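Local coordinates for cpftsy (Physcomitrella patens, PDB 4AK9), which probably acts as the chloroplast signal recognition particle receptor, an SRP-type GTPase that helps target proteins to the thylakoid membrane, at residues Ala117-Val122 against Glu238-Leu243. Sequence-based numbering, arbitrary orientation.
Sequences AVLMIV and EVLLVL
Met120 and Val122 alternate with Glu238, Leu240 and Val242 in the backbone bonding of two parallel strands, 117-122 and 238-243, whose axes come within 4.7 Å at an angle of 23°. Met120 N donates to Glu238 O and Val122 N to Leu240 O. In return, Leu240 N reaches Met120 O at 2.8 Å and Val242 N reaches Val122 O at 2.9 Å. A weak bond from Glu238 N to Val118 O, 3.4 Å long, starts the series.

Leu119, Ile121, Glu238, Leu240 and Val242 share one face of the sheet. Leu119 and Glu238 lie side by side, with Leu119 CG 3.8 Å from Glu238 CB. The glutamate chain then bends at chi2 (-75°), which carries the carboxylate clear of strand 117-122. There OE1 bonds to Thr265 OG1, while OE2 meets Lys293 in a salt bridge and also takes the backbone N-H of Gln110. These partners probably offset the charge of the buried carboxylate. Further along, Ile121 sends its two branches to different neighbours. CD1 meets Leu240 CD1 at 3.9 Å, and CG2 packs on Val242 CG2 at 3.6 Å. Helix 126-142 covers this part of the face, with Leu133 and Leu136 against Ile121.

Val122 is the main apolar contact on the other face. Both its methyls, CG1 and CG2, touch Val239 CG1, each at 4.0 Å. Leu241 has CG anti to the backbone N (chi1 173°), beside the carbonyl carbon, which brings CD1 back to Val122 CG2. Its side chain also packs against Ala255 and Phe258 of helix 251-261.

The two strands are central neighbours in the parallel part of the sheet of the SRP-type GTPase domain. Strand 117-123 runs directly into the probable P-loop (Walker A), in the strand-loop-helix arrangement characteristic of P-loop NTPases.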
ATOM      1  N   ALA A 117       5.927   6.113  36.141  1.00 28.38           N
ATOM      2  CA  ALA A 117       5.109   6.079  34.928  1.00 31.40           C
ATOM      3  C   ALA A 117       5.120   4.647  34.393  1.00 26.50           C
ATOM      4  O   ALA A 117       6.087   3.886  34.604  1.00 27.30           O
ATOM      5  CB  ALA A 117       5.639   7.046  33.877  1.00 28.89           C
ATOM      6  N   VAL A 118       4.050   4.265  33.699  1.00 23.43           N
ATOM      7  CA  VAL A 118       3.952   2.920  33.162  1.00 18.12           C
ATOM      8  C   VAL A 118       3.580   2.992  31.672  1.00 24.45           C
ATOM      9  O   VAL A 118       2.569   3.595  31.299  1.00 22.26           O
ATOM     10  CB  VAL A 118       2.924   2.060  33.905  1.00 22.53           C
ATOM     11  CG1 VAL A 118       2.787   0.678  33.251  1.00 23.24           C
ATOM     12  CG2 VAL A 118       3.338   1.894  35.394  1.00 22.34           C
ATOM     13  N   LEU A 119       4.425   2.399  30.828  1.00 20.05           N
ATOM     14  CA  LEU A 119       4.191   2.418  29.373  1.00 21.46           C
ATOM     15  C   LEU A 119       3.936   0.981  28.937  1.00 18.12           C
ATOM     16  O   LEU A 119       4.778   0.090  29.166  1.00 23.83           O
ATOM     17  CB  LEU A 119       5.439   2.960  28.658  1.00 21.48           C
ATOM     18  CG  LEU A 119       5.674   4.446  28.402  1.00 32.81           C
ATOM     19  CD1 LEU A 119       5.252   5.295  29.553  1.00 32.05           C
ATOM     20  CD2 LEU A 119       7.130   4.701  28.075  1.00 34.36           C
ATOM     21  N   MET A 120       2.783   0.716  28.325  1.00 19.68           N
ATOM     22  CA  MET A 120       2.535  -0.599  27.759  1.00 15.98           C
ATOM     23  C   MET A 120       2.836  -0.581  26.259  1.00 21.07           C
ATOM     24  O   MET A 120       2.424   0.332  25.551  1.00 18.53           O
ATOM     25  CB  MET A 120       1.096  -1.057  28.001  1.00 20.53           C
ATOM     26  CG  MET A 120       0.798  -1.367  29.456  1.00 25.39           C
ATOM     27  SD  MET A 120      -0.980  -1.674  29.662  1.00 27.71           S
ATOM     28  CE  MET A 120      -1.199  -3.316  28.994  1.00 24.16           C
ATOM     29  N   ILE A 121       3.604  -1.556  25.799  1.00 17.94           N
ATOM     30  CA  ILE A 121       3.967  -1.645  24.385  1.00 21.07           C
ATOM     31  C   ILE A 121       3.114  -2.765  23.802  1.00 16.63           C
ATOM     32  O   ILE A 121       3.111  -3.914  24.303  1.00 23.45           O
ATOM     33  CB  ILE A 121       5.458  -1.996  24.207  1.00 24.90           C
ATOM     34  CG1 ILE A 121       6.377  -0.962  24.862  1.00 30.99           C
ATOM     35  CG2 ILE A 121       5.806  -2.313  22.726  1.00 25.65           C
ATOM     36  CD1 ILE A 121       5.999   0.490  24.742  1.00 25.70           C
ATOM     37  N   VAL A 122       2.335  -2.460  22.763  1.00 20.06           N
ATOM     38  CA  VAL A 122       1.471  -3.488  22.182  1.00 17.02           C
ATOM     39  C   VAL A 122       1.692  -3.625  20.669  1.00 19.14           C
ATOM     40  O   VAL A 122       2.330  -2.768  20.049  1.00 18.15           O
ATOM     41  CB  VAL A 122      -0.035  -3.179  22.429  1.00 21.07           C
ATOM     42  CG1 VAL A 122      -0.309  -3.081  23.946  1.00 17.80           C
ATOM     43  CG2 VAL A 122      -0.400  -1.861  21.769  1.00 17.59           C
ATOM     44  N   GLU A 238       0.915   5.508  29.000  1.00 22.14           N
ATOM     45  CA  GLU A 238       0.969   5.390  27.536  1.00 21.59           C
ATOM     46  C   GLU A 238       0.662   3.955  27.125  1.00 17.07           C
ATOM     47  O   GLU A 238       1.031   3.002  27.817  1.00 21.64           O
ATOM     48  CB  GLU A 238       2.362   5.810  27.012  1.00 19.05           C
ATOM     49  CG  GLU A 238       2.732   7.292  27.220  1.00 21.72           C
ATOM     50  CD  GLU A 238       2.004   8.223  26.245  1.00 24.65           C
ATOM     51  OE1 GLU A 238       1.533   7.754  25.165  1.00 26.97           O
ATOM     52  OE2 GLU A 238       1.909   9.440  26.534  1.00 30.32           O
ATOM     53  N   VAL A 239      -0.043   3.797  26.012  1.00 18.09           N
ATOM     54  CA  VAL A 239      -0.194   2.498  25.352  1.00 15.05           C
ATOM     55  C   VAL A 239       0.332   2.744  23.918  1.00 18.48           C
ATOM     56  O   VAL A 239      -0.260   3.473  23.106  1.00 15.70           O
ATOM     57  CB  VAL A 239      -1.662   1.946  25.345  1.00 16.23           C
ATOM     58  CG1 VAL A 239      -1.773   0.631  24.580  1.00 17.14           C
ATOM     59  CG2 VAL A 239      -2.198   1.772  26.788  1.00 18.29           C
ATOM     60  N   LEU A 240       1.498   2.188  23.642  1.00 16.65           N
ATOM     61  CA  LEU A 240       2.195   2.492  22.398  1.00 19.00           C
ATOM     62  C   LEU A 240       2.082   1.289  21.478  1.00 15.93           C
ATOM     63  O   LEU A 240       2.526   0.189  21.799  1.00 19.30           O
ATOM     64  CB  LEU A 240       3.667   2.833  22.703  1.00 20.63           C
ATOM     65  CG  LEU A 240       3.842   4.025  23.630  1.00 23.10           C
ATOM     66  CD1 LEU A 240       5.326   4.235  23.980  1.00 24.00           C
ATOM     67  CD2 LEU A 240       3.248   5.280  22.979  1.00 22.43           C
ATOM     68  N   LEU A 241       1.455   1.493  20.315  1.00 15.92           N
ATOM     69  CA  LEU A 241       1.308   0.431  19.325  1.00 17.01           C
ATOM     70  C   LEU A 241       2.479   0.436  18.302  1.00 15.82           C
ATOM     71  O   LEU A 241       2.735   1.445  17.613  1.00 16.45           O
ATOM     72  CB  LEU A 241      -0.057   0.589  18.611  1.00 16.37           C
ATOM     73  CG  LEU A 241      -0.282  -0.360  17.439  1.00 18.98           C
ATOM     74  CD1 LEU A 241      -0.326  -1.819  17.894  1.00 17.58           C
ATOM     75  CD2 LEU A 241      -1.574  -0.017  16.691  1.00 18.22           C
ATOM     76  N   VAL A 242       3.177  -0.685  18.214  1.00 16.12           N
ATOM     77  CA  VAL A 242       4.355  -0.773  17.360  1.00 17.20           C
ATOM     78  C   VAL A 242       3.895  -1.360  16.035  1.00 18.22           C
ATOM     79  O   VAL A 242       3.271  -2.418  16.003  1.00 17.85           O
ATOM     80  CB  VAL A 242       5.445  -1.693  17.969  1.00 18.78           C
ATOM     81  CG1 VAL A 242       6.660  -1.751  17.000  1.00 23.42           C
ATOM     82  CG2 VAL A 242       5.876  -1.197  19.325  1.00 18.10           C
ATOM     83  N   LEU A 243       4.143  -0.633  14.947  1.00 16.89           N
ATOM     84  CA  LEU A 243       3.705  -1.067  13.605  1.00 19.74           C
ATOM     85  C   LEU A 243       4.890  -1.129  12.645  1.00 19.27           C
ATOM     86  O   LEU A 243       5.729  -0.231  12.645  1.00 20.98           O
ATOM     87  CB  LEU A 243       2.698  -0.063  13.060  1.00 20.23           C
ATOM     88  CG  LEU A 243       1.450   0.107  13.941  1.00 19.59           C
ATOM     89  CD1 LEU A 243       0.750   1.357  13.540  1.00 19.47           C
ATOM     90  CD2 LEU A 243       0.569  -1.131  13.742  1.00 20.58           C
TER